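1,4-dihydroxy-2-naphthoyl-CoA hydrolase (Synechocystis sp., PDB 4K00) hydrolyses 1,4-dihydroxy-2-naphthoyl-CoA to 1,4-dihydroxy-2-naphthoate and free CoA, a step of phylloquinone (vitamin K1) biosynthesis. Local coordinates at residues G5-L15 / H73-I84; I84-F92 / K124-I135. All coordinates share one frame; numbering follows the deposited sequence.

Contact 1: residues G5-L15 / H73-I84; sequences GTFTYERQVYL and HCGDRLLVNLTI
Phe7 and Leu82, Tyr9 and Val80, and Arg11 and Leu78 form the hydrogen-bonded pairs of an antiparallel strand pair, strand 6-12 running at 159° to strand 77-84. The Val80 N to Tyr9 O bond measures 2.8 Å. Beyond the strands, Val13 N reaches Asp76 O, and Gly75 N, in the type II turn His73-Asp76, bonds to Val13 O.

Polar side chains meet on the face bearing Thr8, Glu10, Arg77 and Asn81. Thr8 OG1 donates to Asn81 OD1 at 2.7 Å, the two side chains lying side by side. The extended start of the Arg77 chain carries CD to within 3.3 Å of Glu10 OE2, and a bend at chi3 (55°) turns the guanidinium there; NH1 completes a long salt bridge with that oxygen at 3.6 Å, the carboxylate and guanidinium planes 60° apart. NH2 of Arg77 also pairs with Glu102, and an alanine here would probably leave both carboxylates without this cationic partner.

Apolar contacts are made on the face bearing Phe7, Tyr9, Val80 and Leu82, which also carries Arg11. Val80 CG2 touches the edge of the Tyr9 ring at CD2, 4.0 Å away; past the strand end, Val13 CG2 meets Leu78 CD1 at 3.6 Å.

Helix 26-43 packs on Phe7 and Tyr9 and offers Glu35 to Tyr9 OH and Arg11, while strand 91-100 continues the sheet, curled round this long helix as in the hotdog fold.

Contact 2: residues I84-F92 / K124-I135; sequences ITQASAHRF and KAPLPQPWQTAI
The His90 ring lies between Lys124 and Ser88: Lys124 CD makes a CH-pi contact over one face, 3.6 Å from the ring centroid, and Ser88 OG sits over the centre of the opposite face. A chi1 of 62°, with CG between the backbone N and the carbonyl carbon, places the ring between these two groups. Ser88 OG also accepts from His90 N, making an ST turn. At the Phe92 ring, Leu127 CD2 lies in plane at the edge, 3.7 Å from CD2, whereas Ile135 CD1 approaches obliquely and packs on CB. Phe92 CZ points in turn at the edge of the Trp131 indole.

The amide planes of Gln86 and Gln132 are only 23° apart. Gln86 NE2 forms a weak bond to Gln132 OE1 at 3.3 Å and a shorter one, 2.8 Å, to Ser88 O, so its amide is held from both segments. A water donates to Gln86 OE1 and Gln132 O.

One backbone bond ties the turn to the loop before the helix, Leu127 N to Ala89 O at 2.9 Å. The Ile135 and Ile84 side chains cross at about a right angle, CG1 of Ile135 3.8 Å from CG2 of Ile84.

The contact thus packs the short helix 129-136 against the end of the 77-86/91-100 hairpin, away from the predicted active site. His114 of strand 106-118 stacks on Phe92, and Cys116 packs on Leu127. Helix 26-43 reaches both isoleucines through Trp40, and Trp131 through Tyr37 and Leu41.

Overall arrangement
Both contacts draw on strand 77-86 of the hotdog sheet and share Ile84, yet their centres lie about 24 Å apart, on opposite sides of the chain's centre. Contact 1 is strand pairing within the sheet, dominated by regular backbone bonds, with charged and polar side chains on one face and a mixed face toward helix 26-43, where Phe7 and Tyr9 pack and Arg11 pairs with Glu35. Contact 2 joins the far hairpin to the C-terminal helix mainly through side chains. Each is partly buried; in contact 2 Ile84, Phe92, Leu127, Trp131 and Ile135 form the buried apolar part, with Gln86, His90 and Lys124 more exposed. Contact 1 also reaches neighbouring subunits; contact 2 touches no other chain of the assembly.

Contact 1: residues G5-L15 / H73-I84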
loop_
_atom_site.group_PDB
_atom_site.type_symbol
_atom_site.label_atom_id
_atom_site.label_comp_id
_atom_site.label_asym_id
_atom_site.label_seq_id
_atom_site.Cartn_x
_atom_site.Cartn_y
_atom_site.Cartn_z
ATOM N N GLY A 5 1.245 6.769 -28.193
ATOM C CA GLY A 5 0.284 5.863 -27.502
ATOM C C GLY A 5 -0.731 6.638 -26.681
ATOM O O GLY A 5 -0.429 7.698 -26.125
ATOM N N THR A 6 -1.947 6.109 -26.609
ATOM C CA THR A 6 -2.953 6.640 -25.691
ATOM C C THR A 6 -3.739 5.495 -25.076
ATOM O O THR A 6 -3.798 4.399 -25.627
ATOM C CB THR A 6 -3.960 7.569 -26.403
ATOM O OG1 THR A 6 -4.775 6.788 -27.276
ATOM C CG2 THR A 6 -3.254 8.650 -27.206
ATOM N N PHE A 7 -4.346 5.759 -23.926
ATOM C CA PHE A 7 -5.117 4.753 -23.238
ATOM C C PHE A 7 -6.092 5.398 -22.261
ATOM O O PHE A 7 -5.784 6.414 -21.652
ATOM C CB PHE A 7 -4.175 3.846 -22.461
ATOM C CG PHE A 7 -4.796 2.563 -22.048
ATOM C CD1 PHE A 7 -5.122 1.613 -23.000
ATOM C CD2 PHE A 7 -5.066 2.299 -20.712
ATOM C CE1 PHE A 7 -5.705 0.417 -22.627
ATOM C CE2 PHE A 7 -5.649 1.105 -20.338
ATOM C CZ PHE A 7 -5.964 0.165 -21.294
ATOM N N THR A 8 -7.268 4.803 -22.113
ATOM C CA THR A 8 -8.173 5.185 -21.032
ATOM C C THR A 8 -8.375 4.025 -20.075
ATOM O O THR A 8 -8.849 2.970 -20.469
ATOM C CB THR A 8 -9.558 5.602 -21.572
ATOM O OG1 THR A 8 -9.387 6.660 -22.518
ATOM C CG2 THR A 8 -10.450 6.080 -20.428
ATOM N N TYR A 9 -8.010 4.252 -18.822
ATOM C CA TYR A 9 -8.073 3.238 -17.783
ATOM C C TYR A 9 -9.175 3.584 -16.803
ATOM O O TYR A 9 -9.200 4.680 -16.223
ATOM C CB TYR A 9 -6.736 3.182 -17.064
ATOM C CG TYR A 9 -6.685 2.305 -15.836
ATOM C CD1 TYR A 9 -6.882 0.928 -15.930
ATOM C CD2 TYR A 9 -6.394 2.846 -14.592
ATOM C CE1 TYR A 9 -6.813 0.119 -14.808
ATOM C CE2 TYR A 9 -6.304 2.043 -13.469
ATOM C CZ TYR A 9 -6.532 0.686 -13.577
ATOM O OH TYR A 9 -6.439 -0.102 -12.459
ATOM N N GLU A 10 -10.109 2.657 -16.643
ATOM C CA GLU A 10 -11.212 2.853 -15.729
ATOM C C GLU A 10 -10.862 2.275 -14.350
ATOM O O GLU A 10 -10.371 1.150 -14.236
ATOM C CB GLU A 10 -12.447 2.193 -16.316
ATOM C CG GLU A 10 -13.682 2.269 -15.460
ATOM C CD GLU A 10 -14.867 1.651 -16.176
ATOM O OE1 GLU A 10 -14.782 1.477 -17.414
ATOM O OE2 GLU A 10 -15.866 1.331 -15.501
ATOM N N ARG A 11 -11.108 3.053 -13.308
ATOM C CA ARG A 11 -10.658 2.683 -11.962
ATOM C C ARG A 11 -11.712 3.071 -10.930
ATOM O O ARG A 11 -12.039 4.248 -10.765
ATOM C CB ARG A 11 -9.320 3.355 -11.642
ATOM C CG ARG A 11 -8.798 3.110 -10.233
ATOM C CD ARG A 11 -8.495 1.641 -9.959
ATOM N NE ARG A 11 -7.323 1.528 -9.095
ATOM C CZ ARG A 11 -7.323 1.772 -7.787
ATOM N NH1 ARG A 11 -8.446 2.106 -7.152
ATOM N NH2 ARG A 11 -6.188 1.665 -7.099
ATOM N N GLN A 12 -12.237 2.059 -10.250
ATOM C CA GLN A 12 -13.047 2.236 -9.050
ATOM C C GLN A 12 -12.199 2.593 -7.836
ATOM O O GLN A 12 -11.132 2.012 -7.621
ATOM C CB GLN A 12 -13.824 0.943 -8.783
ATOM C CG GLN A 12 -14.656 0.969 -7.516
ATOM C CD GLN A 12 -15.971 1.682 -7.722
ATOM O OE1 GLN A 12 -16.294 2.628 -7.005
ATOM N NE2 GLN A 12 -16.733 1.244 -8.717
ATOM N N VAL A 13 -12.677 3.544 -7.033
ATOM C CA VAL A 13 -12.020 3.878 -5.786
ATOM C C VAL A 13 -12.455 2.882 -4.716
ATOM O O VAL A 13 -13.648 2.705 -4.463
ATOM C CB VAL A 13 -12.325 5.319 -5.317
ATOM C CG1 VAL A 13 -11.668 5.575 -3.969
ATOM C CG2 VAL A 13 -11.837 6.346 -6.337
ATOM N N TYR A 14 -11.486 2.200 -4.113
ATOM C CA TYR A 14 -11.792 1.221 -3.067
ATOM C C TYR A 14 -11.512 1.834 -1.717
ATOM O O TYR A 14 -10.859 2.862 -1.634
ATOM C CB TYR A 14 -10.948 -0.039 -3.248
ATOM C CG TYR A 14 -11.181 -0.704 -4.574
ATOM C CD1 TYR A 14 -12.388 -1.313 -4.856
ATOM C CD2 TYR A 14 -10.206 -0.690 -5.557
ATOM C CE1 TYR A 14 -12.613 -1.918 -6.074
ATOM C CE2 TYR A 14 -10.423 -1.287 -6.778
ATOM C CZ TYR A 14 -11.632 -1.891 -7.031
ATOM O OH TYR A 14 -11.855 -2.489 -8.250
ATOM N N LEU A 15 -11.999 1.196 -0.656
ATOM C CA LEU A 15 -11.828 1.746 0.679
ATOM C C LEU A 15 -10.344 2.008 0.952
ATOM O O LEU A 15 -9.975 3.063 1.484
ATOM C CB LEU A 15 -12.427 0.815 1.731
ATOM C CG LEU A 15 -12.268 1.280 3.180
ATOM C CD1 LEU A 15 -12.916 2.632 3.421
ATOM C CD2 LEU A 15 -12.840 0.222 4.112
ATOM N N HIS A 73 -13.737 10.208 -3.527
ATOM C CA HIS A 73 -14.213 9.469 -2.366
ATOM C C HIS A 73 -14.401 7.999 -2.717
ATOM O O HIS A 73 -14.465 7.628 -3.891
ATOM C CB HIS A 73 -15.537 10.056 -1.854
ATOM C CG HIS A 73 -15.462 11.508 -1.516
ATOM N ND1 HIS A 73 -15.621 12.503 -2.458
ATOM C CD2 HIS A 73 -15.261 12.139 -0.333
ATOM C CE1 HIS A 73 -15.500 13.682 -1.874
ATOM N NE2 HIS A 73 -15.280 13.489 -0.586
ATOM N N CYS A 74 -14.479 7.174 -1.673
ATOM C CA CYS A 74 -14.748 5.747 -1.788
ATOM C C CYS A 74 -15.964 5.464 -2.646
ATOM O O CYS A 74 -17.035 6.039 -2.443
ATOM C CB CYS A 74 -14.990 5.177 -0.385
ATOM S SG CYS A 74 -15.040 3.386 -0.328
ATOM N N GLY A 75 -15.806 4.559 -3.604
ATOM C CA GLY A 75 -16.914 4.197 -4.463
ATOM C C GLY A 75 -16.974 4.984 -5.759
ATOM O O GLY A 75 -17.700 4.604 -6.662
ATOM N N ASP A 76 -16.222 6.080 -5.865
ATOM C CA ASP A 76 -16.227 6.863 -7.103
ATOM C C ASP A 76 -15.682 6.009 -8.237
ATOM O O ASP A 76 -14.815 5.156 -8.030
ATOM C CB ASP A 76 -15.371 8.127 -6.966
ATOM C CG ASP A 76 -16.017 9.193 -6.104
ATOM O OD1 ASP A 76 -17.187 9.019 -5.698
ATOM O OD2 ASP A 76 -15.352 10.218 -5.843
ATOM N N ARG A 77 -16.175 6.254 -9.441
ATOM C CA ARG A 77 -15.599 5.648 -10.627
ATOM C C ARG A 77 -14.831 6.708 -11.409
ATOM O O ARG A 77 -15.384 7.743 -11.786
ATOM C CB ARG A 77 -16.691 5.034 -11.491
ATOM C CG ARG A 77 -16.154 4.138 -12.595
ATOM C CD ARG A 77 -17.261 3.293 -13.210
ATOM N NE ARG A 77 -18.369 4.117 -13.684
ATOM C CZ ARG A 77 -18.398 4.717 -14.871
ATOM N NH1 ARG A 77 -17.377 4.580 -15.711
ATOM N NH2 ARG A 77 -19.445 5.455 -15.217
ATOM N N LEU A 78 -13.551 6.446 -11.627
ATOM C CA LEU A 78 -12.635 7.434 -12.197
ATOM C C LEU A 78 -12.150 6.961 -13.564
ATOM O O LEU A 78 -12.148 5.763 -13.854
ATOM C CB LEU A 78 -11.442 7.649 -11.275
ATOM C CG LEU A 78 -11.738 7.935 -9.804
ATOM C CD1 LEU A 78 -10.436 8.195 -9.080
ATOM C CD2 LEU A 78 -12.691 9.110 -9.646
ATOM N N LEU A 79 -11.749 7.912 -14.401
ATOM C CA LEU A 79 -11.023 7.616 -15.631
ATOM C C LEU A 79 -9.617 8.186 -15.513
ATOM O O LEU A 79 -9.433 9.328 -15.097
ATOM C CB LEU A 79 -11.739 8.245 -16.827
ATOM C CG LEU A 79 -13.186 7.799 -17.043
ATOM C CD1 LEU A 79 -13.834 8.576 -18.175
ATOM C CD2 LEU A 79 -13.232 6.306 -17.318
ATOM N N VAL A 80 -8.628 7.374 -15.859
ATOM C CA VAL A 80 -7.259 7.856 -16.005
ATOM C C VAL A 80 -6.894 7.834 -17.470
ATOM O O VAL A 80 -6.795 6.762 -18.076
ATOM C CB VAL A 80 -6.242 6.975 -15.265
ATOM C CG1 VAL A 80 -4.855 7.616 -15.353
ATOM C CG2 VAL A 80 -6.664 6.756 -13.820
ATOM N N ASN A 81 -6.725 9.019 -18.044
ATOM C CA ASN A 81 -6.391 9.135 -19.443
ATOM C C ASN A 81 -4.917 9.365 -19.610
ATOM O O ASN A 81 -4.355 10.277 -19.021
ATOM C CB ASN A 81 -7.173 10.272 -20.102
ATOM C CG ASN A 81 -8.538 9.821 -20.565
ATOM O OD1 ASN A 81 -8.657 9.055 -21.525
ATOM N ND2 ASN A 81 -9.569 10.267 -19.879
ATOM N N LEU A 82 -4.313 8.519 -20.430
ATOM C CA LEU A 82 -2.873 8.402 -20.515
ATOM C C LEU A 82 -2.461 8.713 -21.951
ATOM O O LEU A 82 -3.067 8.219 -22.903
ATOM C CB LEU A 82 -2.436 6.983 -20.118
ATOM C CG LEU A 82 -1.066 6.506 -20.609
ATOM C CD1 LEU A 82 0.044 7.244 -19.876
ATOM C CD2 LEU A 82 -0.922 5.003 -20.407
ATOM N N THR A 83 -1.433 9.543 -22.083
ATOM C CA THR A 83 -0.681 9.674 -23.325
ATOM C C THR A 83 0.795 9.340 -23.126
ATOM O O THR A 83 1.407 9.776 -22.143
ATOM C CB THR A 83 -0.797 11.101 -23.868
ATOM O OG1 THR A 83 -2.174 11.391 -24.121
ATOM C CG2 THR A 83 -0.006 11.256 -25.146
ATOM N N ILE A 84 1.364 8.545 -24.041
ATOM C CA ILE A 84 2.782 8.168 -23.956
ATOM C C ILE A 84 3.569 8.703 -25.142
ATOM O O ILE A 84 3.130 8.611 -26.295
ATOM C CB ILE A 84 3.003 6.635 -23.916
ATOM C CG1 ILE A 84 1.975 5.948 -23.031
ATOM C CG2 ILE A 84 4.413 6.312 -23.438
ATOM C CD1 ILE A 84 0.772 5.436 -23.802
HETATM O O HOH W 1 -6.366 8.887 -23.344
#

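Contact 2: residues I84-F92 / K124-I135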
loop_
_atom_site.group_PDB
_atom_site.type_symbol
_atom_site.label_atom_id
_atom_site.label_comp_id
_atom_site.label_asym_id
_atom_site.label_seq_id
_atom_site.Cartn_x
_atom_site.Cartn_y
_atom_site.Cartn_z
ATOM N N ILE A 84 1.364 8.545 -24.041
ATOM C CA ILE A 84 2.782 8.168 -23.956
ATOM C C ILE A 84 3.569 8.703 -25.142
ATOM O O ILE A 84 3.130 8.611 -26.295
ATOM C CB ILE A 84 3.003 6.635 -23.916
ATOM C CG1 ILE A 84 1.975 5.948 -23.031
ATOM C CG2 ILE A 84 4.413 6.312 -23.438
ATOM C CD1 ILE A 84 0.772 5.436 -23.802
ATOM N N THR A 85 4.747 9.242 -24.843
ATOM C CA THR A 85 5.591 9.954 -25.800
ATOM C C THR A 85 7.016 9.415 -25.616
ATOM O O THR A 85 7.430 9.133 -24.491
ATOM C CB THR A 85 5.602 11.467 -25.456
ATOM O OG1 THR A 85 4.318 12.030 -25.751
ATOM C CG2 THR A 85 6.673 12.218 -26.250
ATOM N N GLN A 86 7.763 9.260 -26.699
ATOM C CA GLN A 86 9.175 8.920 -26.588
ATOM C C GLN A 86 10.006 10.191 -26.555
ATOM O O GLN A 86 9.985 10.966 -27.495
ATOM C CB GLN A 86 9.631 8.052 -27.761
ATOM C CG GLN A 86 11.070 7.602 -27.618
ATOM C CD GLN A 86 11.473 6.535 -28.610
ATOM O OE1 GLN A 86 10.656 6.039 -29.390
ATOM N NE2 GLN A 86 12.743 6.163 -28.577
ATOM N N ALA A 87 10.759 10.387 -25.481
ATOM C CA ALA A 87 11.538 11.616 -25.318
ATOM C C ALA A 87 12.989 11.475 -25.830
ATOM O O ALA A 87 13.630 12.462 -26.194
ATOM C CB ALA A 87 11.525 12.027 -23.854
ATOM N N SER A 88 13.497 10.247 -25.875
ATOM C CA SER A 88 14.867 9.993 -26.315
ATOM C C SER A 88 14.985 8.533 -26.705
ATOM O O SER A 88 14.003 7.807 -26.650
ATOM C CB SER A 88 15.872 10.326 -25.208
ATOM O OG SER A 88 15.877 9.320 -24.206
ATOM N N ALA A 89 16.173 8.105 -27.109
ATOM C CA ALA A 89 16.388 6.706 -27.463
ATOM C C ALA A 89 16.044 5.822 -26.269
ATOM O O ALA A 89 15.642 4.675 -26.434
ATOM C CB ALA A 89 17.835 6.470 -27.898
ATOM N N HIS A 90 16.206 6.356 -25.066
ATOM C CA HIS A 90 16.224 5.517 -23.881
ATOM C C HIS A 90 15.139 5.898 -22.883
ATOM O O HIS A 90 15.017 5.264 -21.846
ATOM C CB HIS A 90 17.600 5.557 -23.214
ATOM C CG HIS A 90 17.998 6.916 -22.730
ATOM N ND1 HIS A 90 18.823 7.752 -23.452
ATOM C CD2 HIS A 90 17.685 7.583 -21.596
ATOM C CE1 HIS A 90 18.995 8.881 -22.784
ATOM N NE2 HIS A 90 18.311 8.807 -21.658
ATOM N N ARG A 91 14.346 6.918 -23.204
ATOM C CA ARG A 91 13.398 7.496 -22.254
ATOM C C ARG A 91 12.019 7.694 -22.898
ATOM O O ARG A 91 11.909 8.155 -24.034
ATOM C CB ARG A 91 13.912 8.847 -21.741
ATOM C CG ARG A 91 13.055 9.468 -20.651
ATOM C CD ARG A 91 13.771 10.574 -19.876
ATOM N NE ARG A 91 14.212 11.667 -20.729
ATOM C CZ ARG A 91 13.503 12.770 -20.943
ATOM N NH1 ARG A 91 12.316 12.913 -20.363
ATOM N NH2 ARG A 91 13.972 13.723 -21.739
ATOM N N PHE A 92 10.974 7.363 -22.157
ATOM C CA PHE A 92 9.633 7.771 -22.530
ATOM C C PHE A 92 8.897 8.450 -21.389
ATOM O O PHE A 92 9.270 8.318 -20.207
ATOM C CB PHE A 92 8.822 6.614 -23.121
ATOM C CG PHE A 92 8.535 5.485 -22.167
ATOM C CD1 PHE A 92 7.380 5.490 -21.388
ATOM C CD2 PHE A 92 9.377 4.388 -22.087
ATOM C CE1 PHE A 92 7.097 4.444 -20.522
ATOM C CE2 PHE A 92 9.101 3.343 -21.220
ATOM C CZ PHE A 92 7.945 3.363 -20.449
ATOM N N LYS A 124 22.322 3.730 -19.662
ATOM C CA LYS A 124 21.173 3.956 -20.538
ATOM C C LYS A 124 21.265 3.045 -21.752
ATOM O O LYS A 124 22.339 2.860 -22.313
ATOM C CB LYS A 124 21.118 5.411 -21.002
ATOM C CG LYS A 124 20.741 6.401 -19.918
ATOM C CD LYS A 124 21.262 7.793 -20.247
ATOM C CE LYS A 124 21.528 8.595 -18.987
ATOM N NZ LYS A 124 20.483 8.344 -17.956
ATOM N N ALA A 125 20.130 2.470 -22.138
ATOM C CA ALA A 125 20.046 1.650 -23.339
ATOM C C ALA A 125 18.803 2.029 -24.137
ATOM O O ALA A 125 17.848 2.576 -23.579
ATOM C CB ALA A 125 19.983 0.186 -22.960
ATOM N N PRO A 126 18.807 1.734 -25.449
ATOM C CA PRO A 126 17.627 2.010 -26.274
ATOM C C PRO A 126 16.429 1.233 -25.772
ATOM O O PRO A 126 16.572 0.086 -25.350
ATOM C CB PRO A 126 18.050 1.535 -27.677
ATOM C CG PRO A 126 19.534 1.510 -27.646
ATOM C CD PRO A 126 19.905 1.162 -26.233
ATOM N N LEU A 127 15.259 1.861 -25.794
ATOM C CA LEU A 127 14.019 1.178 -25.470
ATOM C C LEU A 127 13.918 -0.112 -26.273
ATOM O O LEU A 127 14.356 -0.170 -27.419
ATOM C CB LEU A 127 12.827 2.089 -25.775
ATOM C CG LEU A 127 12.737 3.401 -24.988
ATOM C CD1 LEU A 127 11.541 4.207 -25.471
ATOM C CD2 LEU A 127 12.611 3.140 -23.489
ATOM N N PRO A 128 13.351 -1.163 -25.675
ATOM C CA PRO A 128 13.017 -2.348 -26.471
ATOM C C PRO A 128 12.154 -1.971 -27.679
ATOM O O PRO A 128 11.261 -1.136 -27.553
ATOM C CB PRO A 128 12.228 -3.212 -25.486
ATOM C CG PRO A 128 12.702 -2.784 -24.135
ATOM C CD PRO A 128 13.018 -1.322 -24.252
ATOM N N GLN A 129 12.422 -2.554 -28.838
ATOM C CA GLN A 129 11.747 -2.113 -30.060
ATOM C C GLN A 129 10.216 -2.287 -29.942
ATOM O O GLN A 129 9.454 -1.412 -30.360
ATOM C CB GLN A 129 12.322 -2.819 -31.302
ATOM C CG GLN A 129 13.509 -2.088 -31.940
ATOM C CD GLN A 129 14.210 -2.898 -33.020
ATOM O OE1 GLN A 129 14.260 -2.500 -34.188
ATOM N NE2 GLN A 129 14.773 -4.033 -32.630
ATOM N N PRO A 130 9.758 -3.406 -29.358
ATOM C CA PRO A 130 8.313 -3.584 -29.226
ATOM C C PRO A 130 7.669 -2.459 -28.419
ATOM O O PRO A 130 6.512 -2.096 -28.658
ATOM C CB PRO A 130 8.188 -4.923 -28.500
ATOM C CG PRO A 130 9.417 -5.661 -28.888
ATOM C CD PRO A 130 10.496 -4.622 -28.975
ATOM N N TRP A 131 8.414 -1.912 -27.466
ATOM C CA TRP A 131 7.915 -0.815 -26.654
ATOM C C TRP A 131 7.860 0.472 -27.468
ATOM O O TRP A 131 6.863 1.176 -27.457
ATOM C CB TRP A 131 8.789 -0.632 -25.425
ATOM C CG TRP A 131 8.616 -1.742 -24.452
ATOM C CD1 TRP A 131 8.789 -3.081 -24.680
ATOM C CD2 TRP A 131 8.212 -1.611 -23.101
ATOM N NE1 TRP A 131 8.522 -3.788 -23.531
ATOM C CE2 TRP A 131 8.162 -2.906 -22.549
ATOM C CE3 TRP A 131 7.891 -0.519 -22.291
ATOM C CZ2 TRP A 131 7.794 -3.135 -21.234
ATOM C CZ3 TRP A 131 7.535 -0.751 -20.994
ATOM C CH2 TRP A 131 7.490 -2.045 -20.472
ATOM N N GLN A 132 8.936 0.757 -28.186
ATOM C CA GLN A 132 8.957 1.861 -29.137
ATOM C C GLN A 132 7.806 1.775 -30.125
ATOM O O GLN A 132 7.137 2.760 -30.414
ATOM C CB GLN A 132 10.257 1.803 -29.910
ATOM C CG GLN A 132 11.015 3.094 -29.964
ATOM C CD GLN A 132 12.404 2.868 -30.494
ATOM O OE1 GLN A 132 13.386 3.151 -29.814
ATOM N NE2 GLN A 132 12.495 2.310 -31.698
ATOM N N THR A 133 7.596 0.584 -30.666
ATOM C CA THR A 133 6.543 0.365 -31.633
ATOM C C THR A 133 5.165 0.694 -31.040
ATOM O O THR A 133 4.365 1.395 -31.666
ATOM C CB THR A 133 6.589 -1.089 -32.148
ATOM O OG1 THR A 133 7.869 -1.330 -32.743
ATOM C CG2 THR A 133 5.489 -1.344 -33.147
ATOM N N ALA A 134 4.896 0.200 -29.832
ATOM C CA ALA A 134 3.652 0.512 -29.123
ATOM C C ALA A 134 3.463 2.009 -28.889
ATOM O O ALA A 134 2.356 2.539 -29.054
ATOM C CB ALA A 134 3.604 -0.220 -27.795
ATOM N N ILE A 135 4.539 2.691 -28.500
ATOM C CA ILE A 135 4.455 4.124 -28.245
ATOM C C ILE A 135 4.149 4.892 -29.536
ATOM O O ILE A 135 3.364 5.839 -29.521
ATOM C CB ILE A 135 5.743 4.678 -27.583
ATOM C CG1 ILE A 135 5.921 4.091 -26.173
ATOM C CG2 ILE A 135 5.664 6.192 -27.474
ATOM C CD1 ILE A 135 7.302 4.321 -25.590
HETATM O O HOH W 2 8.016 5.887 -30.062
#